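Long-range contact in N-acetylcysteine deacetylase (Bacillus subtilis, PDB 1YSJ), which probably catalyses the deacetylation of N-acetylcysteine to cysteine and acetate, using two divalent metal ions per subunit, in a pathway that degrades S-(2-succino)cysteine: residues M181-D186 and M365-T370. The protein carries 1 engineered substitution. Sequence-based numbering, arbitrary orientation.
With NI (nickel (II) ion), chain C.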
HETATM    1  N   MSE A 181      10.830  34.241  15.498  1.00 46.40           N
HETATM    2  CA  MSE A 181       9.935  33.774  16.529  1.00 49.74           C
HETATM    3  C   MSE A 181       8.952  32.782  15.948  1.00 46.26           C
HETATM    4  O   MSE A 181       8.723  32.743  14.736  1.00 43.29           O
HETATM    5  CB  MSE A 181       9.172  34.948  17.150  1.00 48.57           C
HETATM    6  CG  MSE A 181       7.753  35.125  16.622  1.00 53.34           C
HETATM    7 SE   MSE A 181       6.914  36.772  17.182  1.00 63.58          SE
HETATM    8  CE  MSE A 181       7.413  37.846  15.698  1.00 59.56           C
ATOM      9  N   HIS A 182       8.379  31.973  16.829  1.00 44.94           N
ATOM     10  CA  HIS A 182       7.114  31.347  16.529  1.00 44.03           C
ATOM     11  C   HIS A 182       6.185  31.513  17.719  1.00 43.88           C
ATOM     12  O   HIS A 182       6.595  31.327  18.868  1.00 43.51           O
ATOM     13  CB  HIS A 182       7.269  29.876  16.162  1.00 44.35           C
ATOM     14  CG  HIS A 182       6.183  29.382  15.260  1.00 46.43           C
ATOM     15  ND1 HIS A 182       4.888  29.186  15.693  1.00 42.97           N
ATOM     16  CD2 HIS A 182       6.191  29.076  13.941  1.00 42.77           C
ATOM     17  CE1 HIS A 182       4.147  28.773  14.681  1.00 44.08           C
ATOM     18  NE2 HIS A 182       4.914  28.697  13.606  1.00 46.16           N
ATOM     19  N   ASN A 183       4.939  31.880  17.434  1.00 42.08           N
ATOM     20  CA  ASN A 183       3.911  31.955  18.460  1.00 42.73           C
ATOM     21  C   ASN A 183       3.784  30.604  19.154  1.00 41.26           C
ATOM     22  O   ASN A 183       3.922  29.556  18.519  1.00 41.89           O
ATOM     23  CB  ASN A 183       2.570  32.400  17.860  1.00 42.74           C
ATOM     24  CG  ASN A 183       1.931  31.330  16.992  1.00 43.06           C
ATOM     25  OD1 ASN A 183       1.233  30.446  17.486  1.00 41.18           O
ATOM     26  ND2 ASN A 183       2.172  31.405  15.694  1.00 47.42           N
ATOM     27  N   LYS A 184       3.548  30.638  20.457  1.00 41.87           N
ATOM     28  CA  LYS A 184       3.407  29.428  21.245  1.00 41.17           C
ATOM     29  C   LYS A 184       2.126  29.541  22.066  1.00 41.62           C
ATOM     30  O   LYS A 184       2.110  30.210  23.101  1.00 43.34           O
ATOM     31  CB  LYS A 184       4.634  29.224  22.136  1.00 41.21           C
ATOM     32  CG  LYS A 184       4.896  27.775  22.559  1.00 42.23           C
ATOM     33  CD  LYS A 184       5.441  26.947  21.395  1.00 46.47           C
ATOM     34  CE  LYS A 184       6.014  25.616  21.857  1.00 42.85           C
ATOM     35  NZ  LYS A 184       4.963  24.641  22.215  1.00 51.59           N
ATOM     36  N   PRO A 185       1.039  28.903  21.590  1.00 42.25           N
ATOM     37  CA  PRO A 185      -0.295  29.021  22.201  1.00 42.46           C
ATOM     38  C   PRO A 185      -0.372  28.611  23.671  1.00 42.85           C
ATOM     39  O   PRO A 185      -1.224  29.124  24.401  1.00 42.45           O
ATOM     40  CB  PRO A 185      -1.172  28.099  21.336  1.00 42.49           C
ATOM     41  CG  PRO A 185      -0.215  27.234  20.571  1.00 43.17           C
ATOM     42  CD  PRO A 185       1.022  28.038  20.394  1.00 41.47           C
ATOM     43  N   ASP A 186       0.510  27.709  24.097  1.00 44.04           N
ATOM     44  CA  ASP A 186       0.497  27.186  25.468  1.00 45.22           C
ATOM     45  C   ASP A 186       1.211  28.091  26.478  1.00 44.58           C
ATOM     46  O   ASP A 186       1.144  27.855  27.686  1.00 44.13           O
ATOM     47  CB  ASP A 186       1.078  25.767  25.519  1.00 46.47           C
ATOM     48  CG  ASP A 186       2.423  25.660  24.825  1.00 51.85           C
ATOM     49  OD1 ASP A 186       3.435  25.436  25.521  1.00 55.20           O
ATOM     50  OD2 ASP A 186       2.468  25.803  23.580  1.00 60.69           O
HETATM   51  N   MSE A 365       7.089  32.828  21.212  1.00 42.99           N
HETATM   52  CA  MSE A 365       6.328  33.990  21.649  1.00 43.43           C
HETATM   53  C   MSE A 365       5.004  33.525  22.259  1.00 43.43           C
HETATM   54  O   MSE A 365       4.138  33.006  21.551  1.00 43.65           O
HETATM   55  CB  MSE A 365       6.084  34.939  20.470  1.00 45.05           C
HETATM   56  CG  MSE A 365       5.477  36.303  20.837  1.00 46.34           C
HETATM   57 SE   MSE A 365       6.527  37.363  22.120  1.00 55.83          SE
HETATM   58  CE  MSE A 365       8.281  37.420  21.179  1.00 43.06           C
ATOM     59  N   GLY A 366       4.857  33.699  23.570  1.00 42.03           N
ATOM     60  CA  GLY A 366       3.616  33.349  24.259  1.00 41.29           C
ATOM     61  C   GLY A 366       2.434  34.104  23.681  1.00 42.37           C
ATOM     62  O   GLY A 366       2.498  35.321  23.509  1.00 41.94           O
ATOM     63  N   THR A 367       1.362  33.385  23.359  1.00 42.88           N
ATOM     64  CA  THR A 367       0.176  34.012  22.763  1.00 44.76           C
ATOM     65  C   THR A 367      -1.140  33.594  23.409  1.00 44.58           C
ATOM     66  O   THR A 367      -2.204  33.981  22.937  1.00 46.20           O
ATOM     67  CB  THR A 367       0.079  33.772  21.232  1.00 44.84           C
ATOM     68  OG1 THR A 367       0.225  32.375  20.951  1.00 47.77           O
ATOM     69  CG2 THR A 367       1.148  34.569  20.478  1.00 40.56           C
ATOM     70  N   ASN A 368      -1.067  32.807  24.482  1.00 45.01           N
ATOM     71  CA  ASN A 368      -2.254  32.385  25.224  1.00 44.41           C
ATOM     72  C   ASN A 368      -3.379  31.916  24.289  1.00 44.90           C
ATOM     73  O   ASN A 368      -4.470  32.494  24.262  1.00 45.22           O
ATOM     74  CB  ASN A 368      -2.717  33.516  26.162  1.00 43.82           C
ATOM     75  CG  ASN A 368      -3.974  33.165  26.955  1.00 44.32           C
ATOM     76  OD1 ASN A 368      -4.904  33.970  27.037  1.00 40.03           O
ATOM     77  ND2 ASN A 368      -4.005  31.966  27.539  1.00 42.37           N
ATOM     78  N   GLY A 369      -3.085  30.874  23.512  1.00 44.97           N
ATOM     79  CA  GLY A 369      -4.035  30.307  22.555  1.00 46.17           C
ATOM     80  C   GLY A 369      -4.924  29.232  23.151  1.00 47.86           C
ATOM     81  O   GLY A 369      -4.856  28.951  24.349  1.00 48.35           O
ATOM     82  N   THR A 370      -5.759  28.630  22.305  1.00 49.83           N
ATOM     83  CA  THR A 370      -6.724  27.609  22.736  1.00 51.36           C
ATOM     84  C   THR A 370      -6.469  26.270  22.054  1.00 51.99           C
ATOM     85  O   THR A 370      -6.730  25.210  22.630  1.00 53.09           O
ATOM     86  CB  THR A 370      -8.177  28.029  22.423  1.00 51.66           C
ATOM     87  OG1 THR A 370      -8.281  28.386  21.035  1.00 54.13           O
ATOM     88  CG2 THR A 370      -8.604  29.203  23.296  1.00 47.17           C
TER
HETATM   89 NI    NI C 381       4.292  28.418  11.518  1.00 35.06          NI
HETATM   90  O   HOH W   1      -1.215  31.227  19.252  1.00 48.20           O
HETATM   91  O   HOH W   2      -2.722  29.246  26.976  1.00 50.92           O
HETATM   92  O   HOH W   3       4.927  26.744  10.935  1.00 39.70           O
HETATM   93  O   HOH W   4       6.407  29.009  10.924  0.50 29.47           O
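Parallel strands 175-184 and 360-366 pair at their C-terminal ends, in the mixed sheet of the metal-binding domain of this M20 peptidase. M365 N donates to H182 O (2.8 Å, 170°), and K184 N to M365 O (2.7 Å). Past the strands, T367 N reaches K184 O at 3.3 Å, and G369 N meets P185 O in the carbonyl plane (2.7 Å). P185 CB lies 3.8 Å from G369 CA, where glycine leaves room for the ring. On the face that N183 and M365 share, SE of M181 touches CB of M365, and both selenomethionines pack on helices 124-139 and 384-402. N183 CB also packs on T367 CG2. A water joins N183 OD1 to T367 OG1, while N183 ND2 bonds to C122 O. H182 binds nickel through NE2 (2.2 Å), with C122 and H124 as the other protein ligands. Its CB points away from M365-T370. CG, anti to the backbone N (chi1 -153°), sits beside the carbonyl carbon, and ND1 donates to N183 O in the ring plane (178°). Together with the nickel bond, this fixes the ring's rotation. It leaves NE2 for nickel and may make the imidazole a stronger donor to the metal.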